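Long-range contacts in PfVFT1 (Plasmodium falciparum, PDB 5JKQ), which has no established function but probably binds a small solute between its two lobes, as solute-binding proteins of the Venus flytrap type do: residues Ile175-Lys180 against Val252-Pro257; Pro104-Ile109 against Thr147-Leu152; Gly92-Asn97 against Ile127-Tyr132; Gly204-Cys209 against Lys225-Tyr230. The protein carries 3 engineered substitutions. All coordinates share one frame; numbering follows the deposited sequence.

Contact 1. Residues Ile175-Lys180 against Val252-Pro257; sequences IKHSNK and VISGIP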
loop_
_atom_site.group_PDB
_atom_site.type_symbol
_atom_site.label_atom_id
_atom_site.label_comp_id
_atom_site.label_asym_id
_atom_site.label_seq_id
_atom_site.Cartn_x
_atom_site.Cartn_y
_atom_site.Cartn_z
ATOM N N ILE A 175 1.711 4.368 -3.817
ATOM C CA ILE A 175 2.846 4.391 -2.904
ATOM C C ILE A 175 3.343 2.970 -2.665
ATOM O O ILE A 175 2.554 2.057 -2.417
ATOM C CB ILE A 175 2.468 5.056 -1.563
ATOM C CG1 ILE A 175 2.101 6.523 -1.797
ATOM C CG2 ILE A 175 3.617 4.970 -0.562
ATOM C CD1 ILE A 175 1.434 7.196 -0.614
ATOM N N LYS A 176 4.658 2.798 -2.749
ATOM C CA LYS A 176 5.288 1.494 -2.576
ATOM C C LYS A 176 6.389 1.541 -1.524
ATOM O O LYS A 176 6.931 2.607 -1.226
ATOM C CB LYS A 176 5.882 1.005 -3.901
ATOM C CG LYS A 176 4.961 1.130 -5.101
ATOM C CD LYS A 176 5.641 0.597 -6.352
ATOM C CE LYS A 176 4.876 0.965 -7.614
ATOM N NZ LYS A 176 4.532 -0.235 -8.425
ATOM N N HIS A 177 6.707 0.379 -0.961
ATOM C CA HIS A 177 7.950 0.205 -0.220
ATOM C C HIS A 177 8.665 -1.014 -0.792
ATOM O O HIS A 177 8.032 -1.899 -1.367
ATOM C CB HIS A 177 7.697 0.064 1.287
ATOM C CG HIS A 177 7.171 -1.274 1.707
ATOM N ND1 HIS A 177 5.838 -1.498 1.975
ATOM C CD2 HIS A 177 7.803 -2.448 1.943
ATOM C CE1 HIS A 177 5.667 -2.756 2.339
ATOM N NE2 HIS A 177 6.844 -3.355 2.327
ATOM N N SER A 178 9.986 -1.042 -0.655
ATOM C CA SER A 178 10.790 -2.100 -1.253
ATOM C C SER A 178 11.077 -3.222 -0.260
ATOM O O SER A 178 10.871 -3.070 0.944
ATOM C CB SER A 178 12.101 -1.526 -1.790
ATOM O OG SER A 178 12.759 -2.467 -2.620
ATOM N N ASN A 179 11.549 -4.348 -0.783
ATOM C CA ASN A 179 11.903 -5.503 0.033
ATOM C C ASN A 179 13.397 -5.788 -0.043
ATOM O O ASN A 179 13.927 -6.100 -1.109
ATOM C CB ASN A 179 11.106 -6.730 -0.412
ATOM C CG ASN A 179 9.618 -6.558 -0.207
ATOM O OD1 ASN A 179 9.080 -6.923 0.836
ATOM N ND2 ASN A 179 8.944 -5.992 -1.200
ATOM N N LYS A 180 14.074 -5.671 1.094
ATOM C CA LYS A 180 15.507 -5.911 1.151
ATOM C C LYS A 180 15.788 -7.378 1.454
ATOM O O LYS A 180 14.963 -8.070 2.051
ATOM C CB LYS A 180 16.159 -5.007 2.198
ATOM C CG LYS A 180 15.825 -3.535 2.006
ATOM C CD LYS A 180 16.580 -2.658 2.982
ATOM C CE LYS A 180 16.146 -1.206 2.875
ATOM N NZ LYS A 180 16.339 -0.653 1.504
ATOM N N VAL A 252 14.161 -11.850 4.222
ATOM C CA VAL A 252 13.481 -10.783 3.498
ATOM C C VAL A 252 12.847 -9.819 4.491
ATOM O O VAL A 252 12.091 -10.230 5.373
ATOM C CB VAL A 252 12.393 -11.327 2.554
ATOM C CG1 VAL A 252 11.896 -10.222 1.631
ATOM C CG2 VAL A 252 12.924 -12.501 1.740
ATOM N N ILE A 253 13.153 -8.535 4.341
ATOM C CA ILE A 253 12.697 -7.534 5.292
ATOM C C ILE A 253 12.697 -6.145 4.655
ATOM O O ILE A 253 13.511 -5.855 3.779
ATOM C CB ILE A 253 13.577 -7.557 6.566
ATOM C CG1 ILE A 253 12.914 -6.766 7.694
ATOM C CG2 ILE A 253 14.995 -7.050 6.267
ATOM C CD1 ILE A 253 13.381 -7.187 9.070
ATOM N N SER A 254 11.775 -5.294 5.092
ATOM C CA SER A 254 11.592 -3.977 4.488
ATOM C C SER A 254 12.532 -2.918 5.062
ATOM O O SER A 254 12.711 -1.858 4.463
ATOM C CB SER A 254 10.143 -3.519 4.665
ATOM O OG SER A 254 9.240 -4.488 4.165
ATOM N N GLY A 255 13.127 -3.200 6.218
ATOM C CA GLY A 255 14.003 -2.240 6.868
ATOM C C GLY A 255 15.071 -2.862 7.745
ATOM O O GLY A 255 14.961 -4.016 8.160
ATOM N N ILE A 256 16.106 -2.073 8.028
ATOM C CA ILE A 256 17.239 -2.506 8.839
ATOM C C ILE A 256 17.438 -1.535 10.008
ATOM O O ILE A 256 18.002 -0.457 9.828
ATOM C CB ILE A 256 18.537 -2.580 7.997
ATOM C CG1 ILE A 256 18.346 -3.506 6.788
ATOM C CG2 ILE A 256 19.715 -3.041 8.848
ATOM C CD1 ILE A 256 18.066 -4.965 7.138
ATOM N N PRO A 257 16.962 -1.909 11.211
ATOM C CA PRO A 257 17.138 -1.071 12.405
ATOM C C PRO A 257 18.605 -0.811 12.758
ATOM O O PRO A 257 18.961 0.323 13.082
ATOM C CB PRO A 257 16.461 -1.887 13.511
ATOM C CG PRO A 257 15.517 -2.778 12.811
ATOM C CD PRO A 257 16.157 -3.107 11.503
#
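The imidazole of H177 meets S254 obliquely, the serine oxygen OG standing 3.2 Å from NE2 and 3.3 Å from CD2 of H177. The ring's orientation is set elsewhere: H177 ND1 is hydrogen-bonded to NE2 of H276, and the two histidine rings meet at about 35°. With chi1 at 76°, CG of H177 stands between its backbone N and carbonyl carbon, and the ring is carried toward the serine. The second flat group, the amide of N179, is gripped at both ends: ND2 binds L272 O and T274 OG1, while OD1 accepts from N214, whose ND2 also bonds S254 OG. Across the contact the N179 side chain adds a hydrophobic touch, its CB lying 4.1 Å from V252 CG1. The backbones join just beyond. K180 N donates to I253 O at 2.7 Å, a bent bond of 140°, and I253 N returns a straighter one to K180 O at 3.0 Å. The K180 side chain then lies on the same side of the sheet as I253, its CE 3.8 Å from S254 O. This is a single hydrogen-bonded antiparallel pair at the end of strand 250-253, after which the chain turns off into a loop. It fastens that strand to strand 175-184, which appears to run between the lobes of the Venus flytrap fold.

Contact 2. Residues Pro104-Ile109 against Thr147-Leu152; sequences PDVMYI and TDNYFL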
loop_
_atom_site.group_PDB
_atom_site.type_symbol
_atom_site.label_atom_id
_atom_site.label_comp_id
_atom_site.label_asym_id
_atom_site.label_seq_id
_atom_site.Cartn_x
_atom_site.Cartn_y
_atom_site.Cartn_z
ATOM N N PRO A 104 -2.252 8.695 7.509
ATOM C CA PRO A 104 -3.326 9.682 7.670
ATOM C C PRO A 104 -3.007 11.005 6.977
ATOM O O PRO A 104 -3.882 11.574 6.320
ATOM C CB PRO A 104 -3.412 9.865 9.188
ATOM C CG PRO A 104 -2.936 8.584 9.738
ATOM C CD PRO A 104 -1.859 8.106 8.802
ATOM N N ASP A 105 -1.773 11.484 7.119
ATOM C CA ASP A 105 -1.364 12.737 6.491
ATOM C C ASP A 105 -1.446 12.658 4.970
ATOM O O ASP A 105 -1.746 13.654 4.314
ATOM C CB ASP A 105 0.064 13.116 6.900
ATOM C CG ASP A 105 0.125 13.854 8.227
ATOM O OD1 ASP A 105 -0.923 14.337 8.707
ATOM O OD2 ASP A 105 1.237 13.963 8.783
ATOM N N VAL A 106 -1.170 11.481 4.415
ATOM C CA VAL A 106 -1.298 11.263 2.976
ATOM C C VAL A 106 -2.746 11.460 2.539
ATOM O O VAL A 106 -3.017 12.133 1.544
ATOM C CB VAL A 106 -0.819 9.844 2.567
ATOM C CG1 VAL A 106 -1.245 9.494 1.133
ATOM C CG2 VAL A 106 0.691 9.732 2.714
HETATM N N MSE A 107 -3.676 10.872 3.285
HETATM C CA MSE A 107 -5.086 10.951 2.926
HETATM C C MSE A 107 -5.599 12.379 3.075
HETATM O O MSE A 107 -6.465 12.815 2.317
HETATM C CB MSE A 107 -5.922 9.997 3.783
HETATM C CG MSE A 107 -7.388 9.931 3.372
HETATM SE SE MSE A 107 -7.642 9.232 1.565
HETATM C CE MSE A 107 -7.671 7.335 2.004
ATOM N N TYR A 108 -5.058 13.105 4.051
ATOM C CA TYR A 108 -5.456 14.491 4.282
ATOM C C TYR A 108 -5.072 15.386 3.107
ATOM O O TYR A 108 -5.899 16.149 2.610
ATOM C CB TYR A 108 -4.823 15.033 5.569
ATOM C CG TYR A 108 -5.307 14.369 6.841
ATOM C CD1 TYR A 108 -6.620 13.931 6.968
ATOM C CD2 TYR A 108 -4.449 14.182 7.915
ATOM C CE1 TYR A 108 -7.062 13.325 8.129
ATOM C CE2 TYR A 108 -4.882 13.575 9.080
ATOM C CZ TYR A 108 -6.188 13.150 9.180
ATOM O OH TYR A 108 -6.622 12.547 10.339
ATOM N N ILE A 109 -3.822 15.300 2.663
ATOM C CA ILE A 109 -3.356 16.178 1.594
ATOM C C ILE A 109 -4.014 15.819 0.258
ATOM O O ILE A 109 -4.183 16.682 -0.602
ATOM C CB ILE A 109 -1.818 16.140 1.443
ATOM C CG1 ILE A 109 -1.330 14.713 1.171
ATOM C CG2 ILE A 109 -1.163 16.722 2.692
ATOM C CD1 ILE A 109 0.138 14.623 0.822
ATOM N N THR A 147 -11.382 2.931 1.436
ATOM C CA THR A 147 -10.433 2.415 2.409
ATOM C C THR A 147 -9.285 3.410 2.511
ATOM O O THR A 147 -9.125 4.273 1.646
ATOM C CB THR A 147 -9.879 1.033 2.016
ATOM O OG1 THR A 147 -9.037 1.164 0.863
ATOM C CG2 THR A 147 -11.011 0.058 1.722
ATOM N N ASP A 148 -8.490 3.294 3.568
ATOM C CA ASP A 148 -7.264 4.069 3.683
ATOM C C ASP A 148 -6.315 3.649 2.559
ATOM O O ASP A 148 -6.520 2.616 1.925
ATOM C CB ASP A 148 -6.619 3.856 5.055
ATOM C CG ASP A 148 -5.568 4.899 5.376
ATOM O OD1 ASP A 148 -4.492 4.875 4.743
ATOM O OD2 ASP A 148 -5.814 5.736 6.272
ATOM N N ASN A 149 -5.281 4.447 2.310
ATOM C CA ASN A 149 -4.349 4.156 1.223
ATOM C C ASN A 149 -3.303 3.097 1.570
ATOM O O ASN A 149 -2.637 2.576 0.677
ATOM C CB ASN A 149 -3.622 5.433 0.786
ATOM C CG ASN A 149 -4.569 6.514 0.306
ATOM O OD1 ASN A 149 -5.185 6.390 -0.752
ATOM N ND2 ASN A 149 -4.677 7.592 1.076
ATOM N N TYR A 150 -3.149 2.776 2.853
ATOM C CA TYR A 150 -2.036 1.929 3.279
ATOM C C TYR A 150 -2.238 0.463 2.918
ATOM O O TYR A 150 -1.283 -0.312 2.922
ATOM C CB TYR A 150 -1.787 2.065 4.792
ATOM C CG TYR A 150 -2.892 1.578 5.714
ATOM C CD1 TYR A 150 -3.215 0.229 5.809
ATOM C CD2 TYR A 150 -3.576 2.471 6.531
ATOM C CE1 TYR A 150 -4.209 -0.211 6.662
ATOM C CE2 TYR A 150 -4.569 2.039 7.389
ATOM C CZ TYR A 150 -4.881 0.699 7.451
ATOM O OH TYR A 150 -5.868 0.265 8.303
ATOM N N PHE A 151 -3.472 0.086 2.602
ATOM C CA PHE A 151 -3.790 -1.309 2.310
ATOM C C PHE A 151 -2.951 -1.850 1.162
ATOM O O PHE A 151 -2.686 -1.147 0.188
ATOM C CB PHE A 151 -5.277 -1.460 1.989
ATOM C CG PHE A 151 -6.158 -1.375 3.197
ATOM C CD1 PHE A 151 -6.421 -2.503 3.956
ATOM C CD2 PHE A 151 -6.710 -0.168 3.586
ATOM C CE1 PHE A 151 -7.224 -2.427 5.074
ATOM C CE2 PHE A 151 -7.513 -0.087 4.703
ATOM C CZ PHE A 151 -7.770 -1.217 5.447
ATOM N N LEU A 152 -2.526 -3.102 1.294
ATOM C CA LEU A 152 -1.694 -3.741 0.284
ATOM C C LEU A 152 -2.430 -3.868 -1.043
ATOM O O LEU A 152 -3.649 -4.039 -1.079
ATOM C CB LEU A 152 -1.242 -5.124 0.760
ATOM C CG LEU A 152 -0.450 -5.170 2.069
ATOM C CD1 LEU A 152 -0.086 -6.604 2.407
ATOM C CD2 LEU A 152 0.801 -4.306 1.992
#
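Helix 102-118 is packed against the loop that leaves strand 146-147, an edge strand of a three-stranded parallel sheet, and the meeting point is M107 on N149. M107 is a selenomethionine whose CG lies anti to the backbone N (chi1 -175°), which takes the chain off the helix; bends at the next two torsions then bring its end over the loop. Its methyl carbon CE comes 3.1 Å from N149 ND2, a tight approach, while SE of M107 is 3.4 Å from the same nitrogen. The chain runs at a slant to the asparagine, and the amide nitrogen meets both selenium and methyl. CE of M107 also reaches the backbone, 3.4 Å from T147 O and 3.7 Å from D148 CA. An Asx turn helps to shape the loop: D148 OD1 accepts from Y150 N at 3.1 Å through its anti lone pair, the one away from OD2. This leaves OD2 to the hydroxyls of Y94 and Y129. T147 OG1, which is also hydrogen-bonded to Y279 N, adds a 3.1 Å bond to D148 O. One helical position before M107, V106 places CG1 3.9 Å from N149 ND2, adding an apolar neighbour beside that amide. The oxygen end of the amide has a polar partner, N149 OD1 being hydrogen-bonded to the hydroxyl of Y20, and M107 packs on I80 of strand 77-83, the central strand of the sheet.

Contact 3. Residues Gly92-Asn97 against Ile127-Tyr132; sequences GNYEQN and IAYNYY. Engineered in segment 127-132: A128 (natural residue Thr).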
loop_
_atom_site.group_PDB
_atom_site.type_symbol
_atom_site.label_atom_id
_atom_site.label_comp_id
_atom_site.label_asym_id
_atom_site.label_seq_id
_atom_site.Cartn_x
_atom_site.Cartn_y
_atom_site.Cartn_z
ATOM N N GLY A 92 1.832 5.689 11.098
ATOM C CA GLY A 92 0.398 5.890 11.190
ATOM C C GLY A 92 -0.192 5.320 12.464
ATOM O O GLY A 92 -0.101 4.118 12.717
ATOM N N ASN A 93 -0.803 6.191 13.262
ATOM C CA ASN A 93 -1.429 5.797 14.519
ATOM C C ASN A 93 -2.940 6.001 14.469
ATOM O O ASN A 93 -3.421 7.134 14.408
ATOM C CB ASN A 93 -0.824 6.592 15.678
ATOM C CG ASN A 93 -1.267 6.078 17.033
ATOM O OD1 ASN A 93 -2.033 5.118 17.128
ATOM N ND2 ASN A 93 -0.775 6.707 18.092
ATOM N N TYR A 94 -3.678 4.893 14.506
ATOM C CA TYR A 94 -5.135 4.920 14.406
ATOM C C TYR A 94 -5.810 4.554 15.727
ATOM O O TYR A 94 -7.002 4.244 15.756
ATOM C CB TYR A 94 -5.605 3.968 13.303
ATOM C CG TYR A 94 -5.148 4.368 11.918
ATOM C CD1 TYR A 94 -3.852 4.112 11.491
ATOM C CD2 TYR A 94 -6.015 5.000 11.037
ATOM C CE1 TYR A 94 -3.431 4.475 10.229
ATOM C CE2 TYR A 94 -5.604 5.366 9.771
ATOM C CZ TYR A 94 -4.312 5.102 9.373
ATOM O OH TYR A 94 -3.899 5.464 8.113
ATOM N N GLU A 95 -5.050 4.585 16.818
ATOM C CA GLU A 95 -5.617 4.350 18.143
ATOM C C GLU A 95 -6.449 5.554 18.579
ATOM O O GLU A 95 -7.291 5.446 19.470
ATOM C CB GLU A 95 -4.516 4.057 19.167
ATOM C CG GLU A 95 -4.145 2.579 19.258
ATOM C CD GLU A 95 -3.020 2.306 20.244
ATOM O OE1 GLU A 95 -2.473 3.273 20.817
ATOM O OE2 GLU A 95 -2.684 1.119 20.447
ATOM N N GLN A 96 -6.208 6.695 17.938
ATOM C CA GLN A 96 -7.006 7.898 18.153
ATOM C C GLN A 96 -7.725 8.302 16.866
ATOM O O GLN A 96 -7.270 7.987 15.765
ATOM C CB GLN A 96 -6.123 9.044 18.645
ATOM C CG GLN A 96 -4.887 9.285 17.793
ATOM C CD GLN A 96 -4.164 10.565 18.166
ATOM O OE1 GLN A 96 -2.985 10.547 18.519
ATOM N NE2 GLN A 96 -4.870 11.687 18.082
ATOM N N ASN A 97 -8.849 8.997 17.018
ATOM C CA ASN A 97 -9.629 9.479 15.885
ATOM C C ASN A 97 -9.915 10.972 16.052
ATOM O O ASN A 97 -10.575 11.366 17.012
ATOM C CB ASN A 97 -10.937 8.693 15.764
ATOM C CG ASN A 97 -11.610 8.882 14.416
ATOM O OD1 ASN A 97 -11.547 9.957 13.820
ATOM N ND2 ASN A 97 -12.258 7.831 13.930
ATOM N N ILE A 127 -12.803 15.029 6.369
ATOM C CA ILE A 127 -12.432 13.617 6.367
ATOM C C ILE A 127 -12.953 12.954 7.640
ATOM O O ILE A 127 -12.557 13.320 8.747
ATOM C CB ILE A 127 -10.899 13.429 6.265
ATOM C CG1 ILE A 127 -10.383 13.947 4.924
ATOM C CG2 ILE A 127 -10.511 11.967 6.410
ATOM C CD1 ILE A 127 -9.861 15.367 4.973
ATOM N N ALA A 128 -13.849 11.986 7.468
ATOM C CA ALA A 128 -14.401 11.228 8.586
ATOM C C ALA A 128 -13.880 9.795 8.568
ATOM O O ALA A 128 -14.265 8.997 7.717
ATOM C CB ALA A 128 -15.920 11.238 8.535
ATOM N N TYR A 129 -13.002 9.473 9.513
ATOM C CA TYR A 129 -12.463 8.123 9.626
ATOM C C TYR A 129 -13.382 7.219 10.442
ATOM O O TYR A 129 -13.783 7.568 11.552
ATOM C CB TYR A 129 -11.073 8.152 10.263
ATOM C CG TYR A 129 -9.939 8.155 9.265
ATOM C CD1 TYR A 129 -9.520 6.976 8.663
ATOM C CD2 TYR A 129 -9.284 9.332 8.929
ATOM C CE1 TYR A 129 -8.483 6.967 7.753
ATOM C CE2 TYR A 129 -8.246 9.333 8.018
ATOM C CZ TYR A 129 -7.850 8.147 7.434
ATOM O OH TYR A 129 -6.816 8.139 6.526
ATOM N N ASN A 130 -13.720 6.062 9.875
ATOM C CA ASN A 130 -14.433 5.012 10.598
ATOM C C ASN A 130 -13.578 3.753 10.652
ATOM O O ASN A 130 -12.952 3.381 9.660
ATOM C CB ASN A 130 -15.781 4.709 9.938
ATOM C CG ASN A 130 -16.750 5.873 10.025
ATOM O OD1 ASN A 130 -16.344 7.031 10.114
ATOM N ND2 ASN A 130 -18.040 5.569 10.001
ATOM N N TYR A 131 -13.551 3.103 11.811
ATOM C CA TYR A 131 -12.698 1.937 12.010
ATOM C C TYR A 131 -13.505 0.638 12.044
ATOM O O TYR A 131 -14.582 0.580 12.637
ATOM C CB TYR A 131 -11.889 2.089 13.300
ATOM C CG TYR A 131 -11.004 3.315 13.340
ATOM C CD1 TYR A 131 -10.496 3.869 12.170
ATOM C CD2 TYR A 131 -10.666 3.912 14.546
ATOM C CE1 TYR A 131 -9.683 4.986 12.203
ATOM C CE2 TYR A 131 -9.856 5.028 14.588
ATOM C CZ TYR A 131 -9.367 5.560 13.414
ATOM O OH TYR A 131 -8.560 6.672 13.457
ATOM N N TYR A 132 -12.974 -0.396 11.396
ATOM C CA TYR A 132 -13.625 -1.702 11.337
ATOM C C TYR A 132 -12.599 -2.825 11.454
ATOM O O TYR A 132 -11.409 -2.608 11.243
ATOM C CB TYR A 132 -14.407 -1.862 10.030
ATOM C CG TYR A 132 -15.385 -0.746 9.743
ATOM C CD1 TYR A 132 -16.674 -0.775 10.258
ATOM C CD2 TYR A 132 -15.023 0.331 8.945
ATOM C CE1 TYR A 132 -17.573 0.242 9.992
ATOM C CE2 TYR A 132 -15.913 1.351 8.675
ATOM C CZ TYR A 132 -17.185 1.303 9.200
ATOM O OH TYR A 132 -18.072 2.318 8.930
#
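Y131 and N97 tie loop and strand together with one hydrogen bond from each side. The hydroxyl of Y131 donates to Q96 O at 3.0 Å, coming from above the plane of that carbonyl, while N97 ND2 donates to Y129 O at 2.8 Å in a nearly straight bond of 164°. The acceptor lies in the plane of the N97 amide, and chi1 of -165° swings that amide toward the strand. Doing so, it lays ND2 over one face of the Y131 ring, toward the rim, 3.7 Å from CZ of Y131. Y94 fills the next position. Its ring turns an edge toward the face of Y129 in an offset edge-to-face pair, centroids 5.8 Å apart, and another part of that edge, CD2, sits 3.8 Å from CE1 of Y131. A loop is thus laid across strand 126-132, an outermost strand of a three-stranded parallel sheet, with tyrosines as the filling. Further out, an Asx turn shapes the loop itself: N93 OD1 accepts from E95 N at 3.1 Å. With the hydroxyls of Y94 and Y129 anchored on D148 of the neighbouring loop, P99 packs on all three tyrosines.

Contact 4. Residues Gly204-Cys209 against Lys225-Tyr230; sequences GLKIAC and KVTYDY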
loop_
_atom_site.group_PDB
_atom_site.type_symbol
_atom_site.label_atom_id
_atom_site.label_comp_id
_atom_site.label_asym_id
_atom_site.label_seq_id
_atom_site.Cartn_x
_atom_site.Cartn_y
_atom_site.Cartn_z
ATOM N N GLY A 204 15.932 -27.438 -1.810
ATOM C CA GLY A 204 15.624 -27.633 -0.403
ATOM C C GLY A 204 15.820 -26.393 0.454
ATOM O O GLY A 204 15.665 -26.450 1.674
ATOM N N LEU A 205 16.152 -25.274 -0.180
ATOM C CA LEU A 205 16.379 -24.025 0.540
ATOM C C LEU A 205 15.081 -23.465 1.111
ATOM O O LEU A 205 13.992 -23.761 0.615
ATOM C CB LEU A 205 17.029 -22.992 -0.379
ATOM C CG LEU A 205 18.391 -23.390 -0.955
ATOM C CD1 LEU A 205 18.849 -22.366 -1.976
ATOM C CD2 LEU A 205 19.430 -23.545 0.147
ATOM N N LYS A 206 15.212 -22.654 2.158
ATOM C CA LYS A 206 14.065 -22.052 2.830
ATOM C C LYS A 206 14.321 -20.566 3.054
ATOM O O LYS A 206 15.449 -20.160 3.338
ATOM C CB LYS A 206 13.791 -22.758 4.161
ATOM C CG LYS A 206 14.002 -24.269 4.109
ATOM C CD LYS A 206 13.451 -24.974 5.343
ATOM C CE LYS A 206 13.648 -26.484 5.249
ATOM N NZ LYS A 206 13.036 -27.221 6.392
ATOM N N ILE A 207 13.270 -19.759 2.922
ATOM C CA ILE A 207 13.388 -18.307 3.015
ATOM C C ILE A 207 12.640 -17.776 4.231
ATOM O O ILE A 207 11.474 -18.108 4.452
ATOM C CB ILE A 207 12.863 -17.630 1.725
ATOM C CG1 ILE A 207 13.807 -17.959 0.563
ATOM C CG2 ILE A 207 12.736 -16.111 1.905
ATOM C CD1 ILE A 207 13.420 -17.333 -0.766
ATOM N N ALA A 208 13.327 -16.950 5.018
ATOM C CA ALA A 208 12.730 -16.319 6.189
ATOM C C ALA A 208 12.222 -14.923 5.845
ATOM O O ALA A 208 12.885 -14.170 5.132
ATOM C CB ALA A 208 13.735 -16.249 7.323
ATOM N N CYS A 209 11.043 -14.586 6.361
ATOM C CA CYS A 209 10.429 -13.286 6.110
ATOM C C CYS A 209 9.762 -12.750 7.375
ATOM O O CYS A 209 9.242 -13.514 8.181
ATOM C CB CYS A 209 9.402 -13.391 4.981
ATOM S SG CYS A 209 10.057 -14.042 3.424
ATOM N N LYS A 225 10.379 -23.286 -5.898
ATOM C CA LYS A 225 11.780 -23.693 -5.786
ATOM C C LYS A 225 12.270 -23.656 -4.340
ATOM O O LYS A 225 13.293 -24.258 -4.009
ATOM C CB LYS A 225 12.671 -22.794 -6.643
ATOM C CG LYS A 225 13.145 -23.429 -7.937
ATOM C CD LYS A 225 14.353 -24.326 -7.706
ATOM C CE LYS A 225 15.074 -24.646 -9.007
ATOM N NZ LYS A 225 16.432 -25.210 -8.768
ATOM N N VAL A 226 11.545 -22.937 -3.489
ATOM C CA VAL A 226 11.903 -22.815 -2.082
ATOM C C VAL A 226 10.653 -22.815 -1.212
ATOM O O VAL A 226 9.539 -22.670 -1.717
ATOM C CB VAL A 226 12.706 -21.524 -1.811
ATOM C CG1 VAL A 226 13.985 -21.506 -2.625
ATOM C CG2 VAL A 226 11.869 -20.298 -2.132
ATOM N N THR A 227 10.848 -22.980 0.094
ATOM C CA THR A 227 9.760 -22.875 1.061
ATOM C C THR A 227 9.800 -21.504 1.729
ATOM O O THR A 227 10.875 -20.948 1.961
ATOM C CB THR A 227 9.839 -23.980 2.130
ATOM O OG1 THR A 227 11.135 -23.968 2.740
ATOM C CG2 THR A 227 9.594 -25.342 1.504
ATOM N N TYR A 228 8.622 -20.968 2.035
ATOM C CA TYR A 228 8.498 -19.618 2.577
ATOM C C TYR A 228 7.979 -19.642 4.008
ATOM O O TYR A 228 6.891 -20.152 4.276
ATOM C CB TYR A 228 7.570 -18.779 1.695
ATOM C CG TYR A 228 8.001 -18.748 0.248
ATOM C CD1 TYR A 228 8.887 -17.783 -0.213
ATOM C CD2 TYR A 228 7.534 -19.692 -0.657
ATOM C CE1 TYR A 228 9.289 -17.755 -1.533
ATOM C CE2 TYR A 228 7.931 -19.672 -1.981
ATOM C CZ TYR A 228 8.808 -18.701 -2.413
ATOM O OH TYR A 228 9.213 -18.672 -3.728
ATOM N N ASP A 229 8.770 -19.085 4.920
ATOM C CA ASP A 229 8.404 -19.008 6.329
ATOM C C ASP A 229 8.377 -17.557 6.794
ATOM O O ASP A 229 9.410 -16.884 6.809
ATOM C CB ASP A 229 9.385 -19.820 7.178
ATOM C CG ASP A 229 8.974 -19.894 8.635
ATOM O OD1 ASP A 229 7.780 -19.681 8.934
ATOM O OD2 ASP A 229 9.847 -20.174 9.483
ATOM N N TYR A 230 7.191 -17.084 7.168
ATOM C CA TYR A 230 7.026 -15.728 7.685
ATOM C C TYR A 230 6.336 -15.712 9.049
ATOM O O TYR A 230 6.378 -14.710 9.765
ATOM C CB TYR A 230 6.232 -14.876 6.695
ATOM C CG TYR A 230 4.837 -15.384 6.427
ATOM C CD1 TYR A 230 3.768 -14.985 7.218
ATOM C CD2 TYR A 230 4.588 -16.258 5.379
ATOM C CE1 TYR A 230 2.489 -15.446 6.976
ATOM C CE2 TYR A 230 3.313 -16.725 5.129
ATOM C CZ TYR A 230 2.267 -16.317 5.929
ATOM O OH TYR A 230 0.996 -16.780 5.681
#
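I207 and V226 interlock across the pair: the extended isoleucine branch ends with CD1 against V226 CG2 at 3.6 Å, the two side chains crossing at a slant. V226 is turned with CG2 between its backbone N and carbonyl carbon, and CG1 beside the N is thereby left to meet L205 CB at 4.1 Å. CD1 of I207 thus occupies the notch between V226 and the Y228 ring, whose CE1 is 4.2 Å away. On the opposite face of the sheet K206 and T227 run alongside each other in the same direction. There T227 OG1, at chi1 54°, sits snugly against the lysine stem, 3.2 Å from K206 CG. At the far end C209 and Y230 put CB to CB at 3.9 Å, beyond the ladder. The backbones are in parallel register, bonded alternately: T227 N to L205 O, I207 N to T227 O at 2.8 Å, D229 N to I207 O at 2.9 Å, and C209 N to D229 O. The strands are the two arms of a beta-alpha-beta unit around helix 212-222. That helix is tied back to the first arm by the C209-C215 disulfide, and Y228 packs on it with a cation-pi contact to K219. Strand 250-253 flanks strand 206-209 on its other side, touching I207 and C209, while helix 192-201 backs L205 and V226.

The four contacts fall into two groups. Contacts 2 and 3 belong to one parallel sheet and its surroundings, and are linked by the D148 carboxylate of contact 2, which takes up two tyrosine hydroxyls of contact 3; contact 2 is fully buried and sets apolar helix side chains against an amide and a backbone carbonyl, while contact 3 runs out toward the surface and relies on tyrosines and an amide. Contacts 1 and 4, both only partly buried, belong to the other, mixed sheet, where backbone bonds carry the load: a regular parallel ladder in contact 4, a single antiparallel pair in contact 1. V252 connects these two by donating to A208 O and packing on C209. Contact 1 also touches contact 2, through I175 on V106.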